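Local coordinates for acetaldehyde dehydrogenase (Acetylating) (Geobacillus thermoglucosidasius, PDB 5J78), which probably catalyses the CoA-dependent, NAD-linked interconversion of acetaldehyde and acetyl-CoA, at residues K256-I261 / K294-Y299; Q263-D268 / S275-L280. All coordinates share one frame; numbering follows the deposited sequence.

Contact 1: residues K256-I261 / K294-Y299; sequences KAVQLI and KQQGAY
Q296 spans the gap between the two segments with its side chain, laying its terminal amide against V258 and Q259 of the helix. The closest pair of CA atoms, those of Q259 and Q296, is still 7.4 Å apart, so the join depends on the reach of one glutamine. With chi1 at -66°, CG lies anti to the carbonyl carbon, and the chain beyond it runs out extended. The two ends of the amide then part company. NE2 meets the V258 branch, 3.7 Å from V258 CG1, and is hydrogen-bonded to the backbone O of A255 and to the carboxylate of E292. Q296 OE1 instead sits 3.3 Å from Q259 CA and 3.5 Å from Q259 CB, a van der Waals approach to carbon. The contact thus illustrates how an amide can be held by polar partners at NE2 while OE1 rests on the carbons of a neighbouring helix.

Q259 turns its own amide away through a bend at chi2 (-82°). Its OE1 accepts a bond from K256 NZ at 3.0 Å, nearly straight on to the carbonyl (167°), while Q259 NE2 is hydrogen-bonded to Q263 OE1. K256 NZ also makes a salt bridge to E472 of the second subunit.

Q296 is where helix 286-295 gives way, and G297, with positive phi, is the C-prime residue of the Schellman motif that turns the chain into strand 298-300. V258 also packs on E292 and L293 of helix 286-295. Another face of helix 254-265 meets strand 395-399, where A257, L260 and I261 all touch H399.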
loop_
_atom_site.group_PDB
_atom_site.type_symbol
_atom_site.label_atom_id
_atom_site.label_comp_id
_atom_site.label_asym_id
_atom_site.label_seq_id
_atom_site.Cartn_x
_atom_site.Cartn_y
_atom_site.Cartn_z
ATOM N N LYS A 256 14.447 32.490 -41.756
ATOM C CA LYS A 256 13.396 31.476 -41.835
ATOM C C LYS A 256 13.365 30.612 -40.555
ATOM O O LYS A 256 12.300 30.230 -40.051
ATOM C CB LYS A 256 13.618 30.616 -43.082
ATOM C CG LYS A 256 12.616 29.503 -43.308
ATOM C CD LYS A 256 11.250 30.051 -43.656
ATOM C CE LYS A 256 10.228 28.937 -43.794
ATOM N NZ LYS A 256 8.962 29.289 -43.087
ATOM N N ALA A 257 14.548 30.327 -40.030
ATOM C CA ALA A 257 14.679 29.510 -38.838
ATOM C C ALA A 257 14.047 30.206 -37.638
ATOM O O ALA A 257 13.254 29.609 -36.903
ATOM C CB ALA A 257 16.135 29.214 -38.571
ATOM N N VAL A 258 14.387 31.480 -37.461
ATOM C CA VAL A 258 13.854 32.276 -36.364
ATOM C C VAL A 258 12.347 32.383 -36.451
ATOM O O VAL A 258 11.657 32.294 -35.432
ATOM C CB VAL A 258 14.460 33.708 -36.344
ATOM C CG1 VAL A 258 13.698 34.633 -35.380
ATOM C CG2 VAL A 258 15.891 33.641 -35.954
ATOM N N GLN A 259 11.846 32.598 -37.662
ATOM C CA GLN A 259 10.413 32.665 -37.891
ATOM C C GLN A 259 9.716 31.361 -37.496
ATOM O O GLN A 259 8.667 31.380 -36.842
ATOM C CB GLN A 259 10.136 32.995 -39.361
ATOM C CG GLN A 259 8.675 33.210 -39.702
ATOM C CD GLN A 259 7.912 31.913 -39.924
ATOM O OE1 GLN A 259 8.331 31.056 -40.706
ATOM N NE2 GLN A 259 6.783 31.763 -39.230
ATOM N N LEU A 260 10.279 30.228 -37.898
ATOM C CA LEU A 260 9.673 28.943 -37.557
ATOM C C LEU A 260 9.682 28.749 -36.035
ATOM O O LEU A 260 8.685 28.296 -35.457
ATOM C CB LEU A 260 10.400 27.784 -38.262
ATOM C CG LEU A 260 10.220 27.723 -39.782
ATOM C CD1 LEU A 260 11.317 26.900 -40.467
ATOM C CD2 LEU A 260 8.848 27.198 -40.141
ATOM N N ILE A 261 10.790 29.132 -35.395
ATOM C CA ILE A 261 10.959 28.961 -33.952
ATOM C C ILE A 261 10.002 29.848 -33.151
ATOM O O ILE A 261 9.396 29.400 -32.176
ATOM C CB ILE A 261 12.410 29.260 -33.526
ATOM C CG1 ILE A 261 13.341 28.126 -33.978
ATOM C CG2 ILE A 261 12.512 29.406 -32.016
ATOM C CD1 ILE A 261 14.828 28.503 -33.935
ATOM N N LYS A 294 15.494 39.691 -32.254
ATOM C CA LYS A 294 15.017 41.007 -31.829
ATOM C C LYS A 294 14.080 41.592 -32.877
ATOM O O LYS A 294 13.009 42.100 -32.539
ATOM C CB LYS A 294 16.196 41.948 -31.554
ATOM C CG LYS A 294 16.867 41.706 -30.196
ATOM C CD LYS A 294 17.988 42.683 -29.948
ATOM C CE LYS A 294 18.543 42.567 -28.566
ATOM N NZ LYS A 294 19.782 43.394 -28.424
ATOM N N GLN A 295 14.468 41.493 -34.147
ATOM C CA GLN A 295 13.671 42.058 -35.226
ATOM C C GLN A 295 12.298 41.426 -35.311
ATOM O O GLN A 295 11.344 42.065 -35.756
ATOM C CB GLN A 295 14.403 41.902 -36.567
ATOM C CG GLN A 295 13.805 42.709 -37.706
ATOM C CD GLN A 295 14.066 44.213 -37.583
ATOM O OE1 GLN A 295 15.137 44.647 -37.137
ATOM N NE2 GLN A 295 13.084 45.011 -37.978
ATOM N N GLN A 296 12.186 40.175 -34.880
ATOM C CA GLN A 296 10.925 39.441 -35.000
ATOM C C GLN A 296 10.148 39.372 -33.670
ATOM O O GLN A 296 9.154 38.639 -33.557
ATOM C CB GLN A 296 11.195 38.022 -35.543
ATOM C CG GLN A 296 11.720 37.998 -36.986
ATOM C CD GLN A 296 11.627 36.629 -37.686
ATOM O OE1 GLN A 296 10.644 35.895 -37.528
ATOM N NE2 GLN A 296 12.649 36.298 -38.480
ATOM N N GLY A 297 10.600 40.120 -32.663
ATOM C CA GLY A 297 9.801 40.319 -31.462
ATOM C C GLY A 297 10.345 39.763 -30.165
ATOM O O GLY A 297 9.659 39.806 -29.139
ATOM N N ALA A 298 11.574 39.261 -30.183
ATOM C CA ALA A 298 12.193 38.750 -28.957
ATOM C C ALA A 298 12.768 39.881 -28.115
ATOM O O ALA A 298 13.381 40.794 -28.651
ATOM C CB ALA A 298 13.300 37.745 -29.279
ATOM N N TYR A 299 12.590 39.781 -26.799
ATOM C CA TYR A 299 13.209 40.670 -25.833
ATOM C C TYR A 299 14.290 39.959 -25.012
ATOM O O TYR A 299 13.990 39.086 -24.191
ATOM C CB TYR A 299 12.138 41.238 -24.893
ATOM C CG TYR A 299 12.642 42.306 -23.952
ATOM C CD1 TYR A 299 13.166 41.973 -22.708
ATOM C CD2 TYR A 299 12.583 43.651 -24.299
ATOM C CE1 TYR A 299 13.636 42.958 -21.826
ATOM C CE2 TYR A 299 13.052 44.652 -23.423
ATOM C CZ TYR A 299 13.575 44.295 -22.189
ATOM O OH TYR A 299 14.042 45.265 -21.313
#

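Contact 2: residues Q263-D268 / S275-L280; sequences QSKTFD and SEQALL
S264 and K265, neighbours at the end of helix 254-265, divide the polar work with residues 275-277. The side-chain hydrogen bond comes first: S264 OG donates to E276 OE1 at 2.6 Å, meeting it on the syn side, 17° out of the carboxylate plane. S264 OG is also bonded to the backbone N of T425, and E276 OE2 to that of T424, so helix 424-428 engages both partners.

Backbone capture is the task of K265. Its chain bends at chi2 (53°) and brings NZ to the carbonyl O of E276 at 2.8 Å, in the carbonyl plane. S365 O is a further acceptor, and Q277 OE1 a weak one at 3.3 Å. The lysine and the E276 carboxylate form no salt bridge, since K265 NZ stays 6.5 Å from E276 OE1.

One water completes the network, accepting from K265 NZ at 2.9 Å and from Q277 NE2, and donating to S275 OG at 2.7 Å. S275 OG is bonded to I272 O as well. The partners named for this buried amine are uncharged oxygens: two carbonyls, a weak amide oxygen and a water.

Helix, loop and strand here form the second half of a beta-alpha-beta crossover from strand 244-248 to its parallel neighbour 276-282. The intervening loop carries C273, found oxidised to the sulfinic acid, a position consistent with the cysteine nucleophile of the aldehyde dehydrogenase fold.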
loop_
_atom_site.group_PDB
_atom_site.type_symbol
_atom_site.label_atom_id
_atom_site.label_comp_id
_atom_site.label_asym_id
_atom_site.label_seq_id
_atom_site.Cartn_x
_atom_site.Cartn_y
_atom_site.Cartn_z
ATOM N N GLN A 263 7.157 31.260 -34.209
ATOM C CA GLN A 263 5.793 30.815 -34.422
ATOM C C GLN A 263 5.467 29.593 -33.537
ATOM O O GLN A 263 4.392 29.513 -32.939
ATOM C CB GLN A 263 5.554 30.472 -35.895
ATOM C CG GLN A 263 4.068 30.291 -36.215
ATOM C CD GLN A 263 3.802 29.787 -37.628
ATOM O OE1 GLN A 263 4.726 29.477 -38.390
ATOM N NE2 GLN A 263 2.527 29.692 -37.976
ATOM N N SER A 264 6.404 28.657 -33.457
ATOM C CA SER A 264 6.217 27.433 -32.686
ATOM C C SER A 264 6.238 27.704 -31.184
ATOM O O SER A 264 5.390 27.195 -30.444
ATOM C CB SER A 264 7.306 26.404 -33.048
ATOM O OG SER A 264 7.367 25.359 -32.099
ATOM N N LYS A 265 7.215 28.496 -30.740
ATOM C CA LYS A 265 7.416 28.764 -29.312
ATOM C C LYS A 265 6.266 29.547 -28.693
ATOM O O LYS A 265 5.846 29.266 -27.568
ATOM C CB LYS A 265 8.734 29.516 -29.099
ATOM C CG LYS A 265 9.004 29.981 -27.677
ATOM C CD LYS A 265 8.884 28.849 -26.675
ATOM C CE LYS A 265 9.620 29.167 -25.431
ATOM N NZ LYS A 265 9.451 28.073 -24.424
ATOM N N THR A 266 5.749 30.526 -29.430
ATOM C CA THR A 266 4.713 31.389 -28.882
ATOM C C THR A 266 3.315 30.835 -29.151
ATOM O O THR A 266 2.326 31.425 -28.737
ATOM C CB THR A 266 4.829 32.830 -29.449
ATOM O OG1 THR A 266 4.569 32.829 -30.862
ATOM C CG2 THR A 266 6.228 33.385 -29.177
ATOM N N PHE A 267 3.231 29.698 -29.834
ATOM C CA PHE A 267 1.927 29.122 -30.136
ATOM C C PHE A 267 1.223 28.730 -28.836
ATOM O O PHE A 267 1.765 28.004 -28.003
ATOM C CB PHE A 267 2.060 27.918 -31.070
ATOM C CG PHE A 267 0.738 27.299 -31.461
ATOM C CD1 PHE A 267 0.007 27.803 -32.531
ATOM C CD2 PHE A 267 0.246 26.191 -30.784
ATOM C CE1 PHE A 267 -1.214 27.228 -32.914
ATOM C CE2 PHE A 267 -0.978 25.605 -31.152
ATOM C CZ PHE A 267 -1.711 26.135 -32.221
ATOM N N ASP A 268 0.013 29.248 -28.676
ATOM C CA ASP A 268 -0.744 29.140 -27.438
ATOM C C ASP A 268 0.065 29.567 -26.216
ATOM O O ASP A 268 -0.083 29.001 -25.129
ATOM C CB ASP A 268 -1.249 27.711 -27.260
ATOM C CG ASP A 268 -2.480 27.642 -26.379
ATOM O OD1 ASP A 268 -3.259 28.624 -26.392
ATOM O OD2 ASP A 268 -2.681 26.614 -25.690
ATOM N N SER A 275 7.277 22.139 -27.616
ATOM C CA SER A 275 7.691 23.480 -27.999
ATOM C C SER A 275 9.146 23.723 -27.583
ATOM O O SER A 275 9.649 23.091 -26.651
ATOM C CB SER A 275 6.747 24.509 -27.381
ATOM O OG SER A 275 6.878 24.524 -25.982
ATOM N N GLU A 276 9.823 24.619 -28.294
ATOM C CA GLU A 276 11.238 24.898 -28.053
ATOM C C GLU A 276 11.438 25.422 -26.634
ATOM O O GLU A 276 10.583 26.139 -26.134
ATOM C CB GLU A 276 11.750 25.902 -29.074
ATOM C CG GLU A 276 11.696 25.406 -30.496
ATOM C CD GLU A 276 10.366 25.631 -31.211
ATOM O OE1 GLU A 276 9.331 25.894 -30.559
ATOM O OE2 GLU A 276 10.366 25.518 -32.459
ATOM N N GLN A 277 12.533 25.037 -25.978
ATOM C CA GLN A 277 12.865 25.555 -24.640
ATOM C C GLN A 277 14.253 26.202 -24.564
ATOM O O GLN A 277 14.498 27.072 -23.721
ATOM C CB GLN A 277 12.775 24.445 -23.606
ATOM C CG GLN A 277 11.401 23.822 -23.519
ATOM C CD GLN A 277 10.334 24.792 -23.042
ATOM O OE1 GLN A 277 10.637 25.808 -22.412
ATOM N NE2 GLN A 277 9.070 24.467 -23.318
ATOM N N ALA A 278 15.150 25.802 -25.454
ATOM C CA ALA A 278 16.506 26.332 -25.456
ATOM C C ALA A 278 17.022 26.317 -26.874
ATOM O O ALA A 278 16.799 25.359 -27.606
ATOM C CB ALA A 278 17.419 25.523 -24.537
ATOM N N LEU A 279 17.669 27.406 -27.278
ATOM C CA LEU A 279 18.335 27.445 -28.567
ATOM C C LEU A 279 19.820 27.263 -28.331
ATOM O O LEU A 279 20.374 27.818 -27.386
ATOM C CB LEU A 279 18.079 28.754 -29.305
ATOM C CG LEU A 279 16.633 29.121 -29.608
ATOM C CD1 LEU A 279 16.636 30.428 -30.402
ATOM C CD2 LEU A 279 15.934 28.017 -30.376
ATOM N N LEU A 280 20.445 26.468 -29.191
ATOM C CA LEU A 280 21.891 26.264 -29.187
ATOM C C LEU A 280 22.395 26.859 -30.496
ATOM O O LEU A 280 21.973 26.420 -31.568
ATOM C CB LEU A 280 22.242 24.776 -29.074
ATOM C CG LEU A 280 21.317 23.933 -28.196
ATOM C CD1 LEU A 280 21.728 22.483 -28.316
ATOM C CD2 LEU A 280 21.343 24.373 -26.737
HETATM O O HOH W 1 7.075 26.403 -24.085
#

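Overall arrangement
Contacts 1 and 2 have centres about 10 Å apart and share helix 254-265, which contributes residues 256-261 to contact 1 and its C-terminal end to contact 2. Along the chain, both segments of contact 2 fall between those of contact 1: the helix leads to strand 276-282, then to helix 286-295 and strand 298-300. Both strands belong to the same seven-stranded parallel sheet, the first within it and the second outermost within this chain. I261 joins the two sites, its CD1 packing 3.8 Å from L279 CD2. One helix is thus tied at its end to the strand that follows and through V258 and Q259 to the end of the next helix; its own C-terminal end leads into the loop that carries C273.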